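Local coordinates for ABC transporter, substrate binding protein (Mannopine) (Agrobacterium fabrum, PDB 5L9S), which serves as the periplasmic substrate-binding protein of an ABC transporter, probably delivering the opine mannopine to its membrane components for uptake, at residues A[88-93]-A[257-262]; A[255-258]-A[263-266]. All blocks are in the same frame, centred on the assembly; numbering follows the deposited sequence.

Contact 1 of 2, residues A[88-93]-A[257-262]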
loop_
_atom_site.group_PDB
_atom_site.type_symbol
_atom_site.label_atom_id
_atom_site.label_comp_id
_atom_site.label_asym_id
_atom_site.label_seq_id
_atom_site.Cartn_x
_atom_site.Cartn_y
_atom_site.Cartn_z
ATOM N N PHE A 88 -3.675 14.100 -16.557
ATOM C CA PHE A 88 -2.377 13.726 -16.002
ATOM C C PHE A 88 -1.548 12.835 -16.951
ATOM O O PHE A 88 -0.665 12.092 -16.500
ATOM C CB PHE A 88 -2.544 13.110 -14.602
ATOM C CG PHE A 88 -3.122 14.081 -13.603
ATOM C CD1 PHE A 88 -2.351 15.120 -13.092
ATOM C CD2 PHE A 88 -4.443 13.979 -13.198
ATOM C CE1 PHE A 88 -2.894 16.036 -12.183
ATOM C CE2 PHE A 88 -4.981 14.891 -12.285
ATOM C CZ PHE A 88 -4.203 15.914 -11.782
ATOM N N ILE A 89 -1.821 12.942 -18.275
ATOM C CA ILE A 89 -1.109 12.244 -19.366
ATOM C C ILE A 89 -0.433 13.339 -20.266
ATOM O O ILE A 89 -0.341 13.240 -21.490
ATOM C CB ILE A 89 -1.988 11.163 -20.110
ATOM C CG1 ILE A 89 -2.789 10.244 -19.111
ATOM C CG2 ILE A 89 -1.172 10.323 -21.122
ATOM C CD1 ILE A 89 -1.954 9.338 -18.073
ATOM N N ASN A 90 0.018 14.404 -19.578
ATOM C CA ASN A 90 0.775 15.569 -20.042
ATOM C C ASN A 90 2.207 15.335 -19.538
ATOM O O ASN A 90 3.157 15.974 -19.996
ATOM C CB ASN A 90 0.200 16.869 -19.411
ATOM C CG ASN A 90 0.545 17.107 -17.943
ATOM O OD1 ASN A 90 1.302 18.025 -17.604
ATOM N ND2 ASN A 90 0.013 16.290 -17.036
ATOM N N SER A 91 2.321 14.429 -18.543
ATOM C CA SER A 91 3.541 14.014 -17.871
ATOM C C SER A 91 3.571 12.499 -17.730
ATOM O O SER A 91 2.526 11.844 -17.620
ATOM C CB SER A 91 3.635 14.656 -16.482
ATOM O OG SER A 91 2.682 14.141 -15.559
ATOM N N THR A 92 4.789 11.958 -17.720
ATOM C CA THR A 92 5.071 10.550 -17.476
ATOM C C THR A 92 5.765 10.462 -16.115
ATOM O O THR A 92 6.302 9.401 -15.778
ATOM C CB THR A 92 5.844 9.913 -18.649
ATOM O OG1 THR A 92 6.959 10.735 -19.007
ATOM C CG2 THR A 92 4.954 9.659 -19.866
ATOM N N ASP A 93 5.738 11.599 -15.333
ATOM C CA ASP A 93 6.290 11.751 -13.978
ATOM C C ASP A 93 5.578 10.790 -13.068
ATOM O O ASP A 93 6.213 10.137 -12.249
ATOM C CB ASP A 93 6.087 13.196 -13.454
ATOM C CG ASP A 93 6.344 13.431 -11.963
ATOM O OD1 ASP A 93 7.492 13.200 -11.512
ATOM O OD2 ASP A 93 5.413 13.917 -11.265
ATOM N N TRP A 257 -1.974 17.844 -5.143
ATOM C CA TRP A 257 -1.163 16.720 -4.698
ATOM C C TRP A 257 -0.426 16.078 -5.862
ATOM O O TRP A 257 0.795 15.918 -5.791
ATOM C CB TRP A 257 -2.041 15.681 -3.973
ATOM C CG TRP A 257 -1.309 14.416 -3.633
ATOM C CD1 TRP A 257 -1.325 13.238 -4.332
ATOM C CD2 TRP A 257 -0.401 14.227 -2.550
ATOM N NE1 TRP A 257 -0.467 12.337 -3.759
ATOM C CE2 TRP A 257 0.111 12.911 -2.657
ATOM C CE3 TRP A 257 0.049 15.050 -1.500
ATOM C CZ2 TRP A 257 1.013 12.380 -1.726
ATOM C CZ3 TRP A 257 0.925 14.518 -0.567
ATOM C CH2 TRP A 257 1.373 13.186 -0.665
ATOM N N LEU A 258 -1.163 15.679 -6.919
ATOM C CA LEU A 258 -0.557 14.991 -8.063
ATOM C C LEU A 258 0.515 15.814 -8.806
ATOM O O LEU A 258 1.515 15.249 -9.277
ATOM C CB LEU A 258 -1.629 14.472 -9.038
ATOM C CG LEU A 258 -2.429 13.282 -8.533
ATOM C CD1 LEU A 258 -3.632 13.039 -9.410
ATOM C CD2 LEU A 258 -1.530 11.998 -8.364
ATOM N N ARG A 259 0.320 17.141 -8.871
ATOM C CA ARG A 259 1.227 18.044 -9.576
ATOM C C ARG A 259 2.337 18.638 -8.698
ATOM O O ARG A 259 3.178 19.368 -9.226
ATOM C CB ARG A 259 0.428 19.154 -10.290
ATOM C CG ARG A 259 -0.527 18.623 -11.359
ATOM C CD ARG A 259 -0.845 19.636 -12.424
ATOM N NE ARG A 259 -0.914 19.004 -13.746
ATOM C CZ ARG A 259 -2.043 18.752 -14.398
ATOM N NH1 ARG A 259 -2.013 18.172 -15.587
ATOM N NH2 ARG A 259 -3.212 19.102 -13.876
ATOM N N ASN A 260 2.372 18.303 -7.387
ATOM C CA ASN A 260 3.373 18.835 -6.453
ATOM C C ASN A 260 4.370 17.789 -5.913
ATOM O O ASN A 260 4.128 17.216 -4.855
ATOM C CB ASN A 260 2.702 19.597 -5.294
ATOM C CG ASN A 260 3.548 20.709 -4.719
ATOM O OD1 ASN A 260 4.565 20.499 -4.047
ATOM N ND2 ASN A 260 3.153 21.934 -5.006
ATOM N N PRO A 261 5.523 17.546 -6.586
ATOM C CA PRO A 261 6.483 16.552 -6.069
ATOM C C PRO A 261 7.043 16.884 -4.678
ATOM O O PRO A 261 7.352 15.962 -3.920
ATOM C CB PRO A 261 7.575 16.517 -7.150
ATOM C CG PRO A 261 6.921 17.057 -8.381
ATOM C CD PRO A 261 5.987 18.108 -7.875
ATOM N N ALA A 262 7.150 18.186 -4.332
ATOM C CA ALA A 262 7.661 18.663 -3.039
ATOM C C ALA A 262 6.731 18.269 -1.899
ATOM O O ALA A 262 7.201 17.823 -0.845
ATOM C CB ALA A 262 7.853 20.168 -3.071
#
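Phe88, in the loop between helix 82-85 and strand 99-100, packs against Leu258, the last residue of helix 247-258, and Arg259, which follows it, a partly buried loop-to-helix contact made by side chains. Leu258 lays CD1 over one face of the Phe88 ring in a CH-pi contact, 3.8 Å from CD1 to the ring centroid and 17° off the normal. Its CB reaches the rim of the same ring, 3.7 Å from Phe88 CE1. Arg259 meets that rim with both its chain and its head. Arg259 CG lies in the ring plane, 3.6 Å from Phe88 CE1, and a bend at chi3 (141°) brings the guanidinium back so that Phe88 CE1 sits over one of its faces, the two planes 33° apart. Asn90 approaches the guanidinium edge from the opposite direction; Asn90 ND2 and Arg259 NH1, both donors, are 3.1 Å apart without bonding. The charge of Arg259 is instead answered by a salt bridge from NH2 to Glu255 OE2, four residues earlier, while NH1 makes a weak hydrogen bond to Gln87 O. With Phe84, which also meets the Phe88 ring, Phe88 and Leu258 form a small aromatic-aliphatic cluster joining loop 88-93 to the end of helix 247-258 in this bacterial solute-binding protein.

Contact 2 of 2, residues A[255-258]-A[263-266]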
loop_
_atom_site.group_PDB
_atom_site.type_symbol
_atom_site.label_atom_id
_atom_site.label_comp_id
_atom_site.label_asym_id
_atom_site.label_seq_id
_atom_site.Cartn_x
_atom_site.Cartn_y
_atom_site.Cartn_z
ATOM N N GLU A 255 -5.538 17.646 -7.654
ATOM C CA GLU A 255 -4.607 18.170 -8.664
ATOM C C GLU A 255 -3.367 18.738 -7.986
ATOM O O GLU A 255 -2.252 18.485 -8.460
ATOM C CB GLU A 255 -5.285 19.256 -9.525
ATOM C CG GLU A 255 -4.512 19.640 -10.784
ATOM C CD GLU A 255 -4.989 20.851 -11.567
ATOM O OE1 GLU A 255 -6.206 21.156 -11.550
ATOM O OE2 GLU A 255 -4.136 21.477 -12.238
ATOM N N PHE A 256 -3.568 19.465 -6.850
ATOM C CA PHE A 256 -2.494 20.053 -6.040
ATOM C C PHE A 256 -1.489 18.998 -5.614
ATOM O O PHE A 256 -0.298 19.246 -5.696
ATOM C CB PHE A 256 -3.038 20.800 -4.794
ATOM C CG PHE A 256 -1.984 21.571 -4.020
ATOM C CD1 PHE A 256 -1.581 22.838 -4.433
ATOM C CD2 PHE A 256 -1.380 21.020 -2.897
ATOM C CE1 PHE A 256 -0.589 23.533 -3.737
ATOM C CE2 PHE A 256 -0.391 21.721 -2.199
ATOM C CZ PHE A 256 -0.007 22.975 -2.620
ATOM N N TRP A 257 -1.974 17.844 -5.143
ATOM C CA TRP A 257 -1.163 16.720 -4.698
ATOM C C TRP A 257 -0.426 16.078 -5.862
ATOM O O TRP A 257 0.795 15.918 -5.791
ATOM C CB TRP A 257 -2.041 15.681 -3.973
ATOM C CG TRP A 257 -1.309 14.416 -3.633
ATOM C CD1 TRP A 257 -1.325 13.238 -4.332
ATOM C CD2 TRP A 257 -0.401 14.227 -2.550
ATOM N NE1 TRP A 257 -0.467 12.337 -3.759
ATOM C CE2 TRP A 257 0.111 12.911 -2.657
ATOM C CE3 TRP A 257 0.049 15.050 -1.500
ATOM C CZ2 TRP A 257 1.013 12.380 -1.726
ATOM C CZ3 TRP A 257 0.925 14.518 -0.567
ATOM C CH2 TRP A 257 1.373 13.186 -0.665
ATOM N N LEU A 258 -1.163 15.679 -6.919
ATOM C CA LEU A 258 -0.557 14.991 -8.063
ATOM C C LEU A 258 0.515 15.814 -8.806
ATOM O O LEU A 258 1.515 15.249 -9.277
ATOM C CB LEU A 258 -1.629 14.472 -9.038
ATOM C CG LEU A 258 -2.429 13.282 -8.533
ATOM C CD1 LEU A 258 -3.632 13.039 -9.410
ATOM C CD2 LEU A 258 -1.530 11.998 -8.364
ATOM N N ALA A 263 5.411 18.413 -2.129
ATOM C CA ALA A 263 4.341 18.062 -1.198
ATOM C C ALA A 263 4.390 16.546 -0.940
ATOM O O ALA A 263 4.481 16.127 0.218
ATOM C CB ALA A 263 2.988 18.457 -1.786
ATOM N N GLN A 264 4.409 15.743 -2.024
ATOM C CA GLN A 264 4.489 14.278 -1.979
ATOM C C GLN A 264 5.735 13.781 -1.259
ATOM O O GLN A 264 5.613 12.885 -0.438
ATOM C CB GLN A 264 4.442 13.669 -3.387
ATOM C CG GLN A 264 3.201 14.008 -4.199
ATOM C CD GLN A 264 3.274 13.339 -5.534
ATOM O OE1 GLN A 264 2.847 13.869 -6.573
ATOM N NE2 GLN A 264 3.931 12.219 -5.552
ATOM N N ALA A 265 6.927 14.348 -1.563
ATOM C CA ALA A 265 8.215 13.975 -0.975
ATOM C C ALA A 265 8.253 14.308 0.526
ATOM O O ALA A 265 8.763 13.507 1.311
ATOM C CB ALA A 265 9.338 14.689 -1.692
ATOM N N LYS A 266 7.711 15.480 0.927
ATOM C CA LYS A 266 7.675 15.886 2.328
ATOM C C LYS A 266 6.785 14.907 3.122
ATOM O O LYS A 266 7.231 14.384 4.148
ATOM C CB LYS A 266 7.182 17.344 2.451
ATOM C CG LYS A 266 7.212 17.893 3.864
ATOM C CD LYS A 266 6.582 19.271 3.952
ATOM C CE LYS A 266 6.177 19.651 5.365
ATOM N NZ LYS A 266 7.323 19.620 6.321
#
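Helices 247-258 and 261-271 follow each other through a short turn, and between 255-258 and 263-266 the closest CA atoms are those of Trp257 and Ala263, 6.7 Å apart. Gln264 reaches back across this corner and lays its aliphatic chain over one face of the Trp257 indole. Its CG stands 3.7 Å from the centroid of the six-membered ring, 17° off the normal, a CH-pi contact in which the nearest ring atom to Gln264 CG is Trp257 CE2, at 3.6 Å. The backbone joins in, with Gln264 CA 3.6 Å from Trp257 CH2. With CG anti to the backbone N (chi1 173°), the indole of Trp257 extends toward the second helix, where Gln264 covers one of its faces. Beyond CG the glutamine chain runs extended and carries its amide to the C-terminal end of helix 247-258, near the carbonyl oxygens of Trp257 and Leu258. Ala263 also packs here, its carbonyl O 4.0 Å from Trp257 CZ3. Trp257 NE1 makes weak hydrogen bonds to Lys105 O and Leu106 O, and its ring meets Trp22; Gln264 touches Ala280, so the buried corner borders strand 103-116 and helices 12-30 and 278-283.

How the contacts relate
The two contacts lie about 8 Å apart, centre to centre, on the same side of the chain's centre, and share Trp257 and Leu258 at the end of helix 247-258. They also touch directly, Phe88 CZ of contact 1 lying 3.9 Å from Glu255 CG of contact 2. Contact 1 brings in residues 88-93 from 164 residues earlier in the sequence, whereas contact 2 is local, joining 255-258 to 263-266 across the turn into helix 261-271. Consecutive residues thus serve different neighbours: Leu258 and Arg259 contact the loop, and Trp257 contacts the following helix. The helix end is thereby tied both to a distant loop and to its successor within the solute-binding fold.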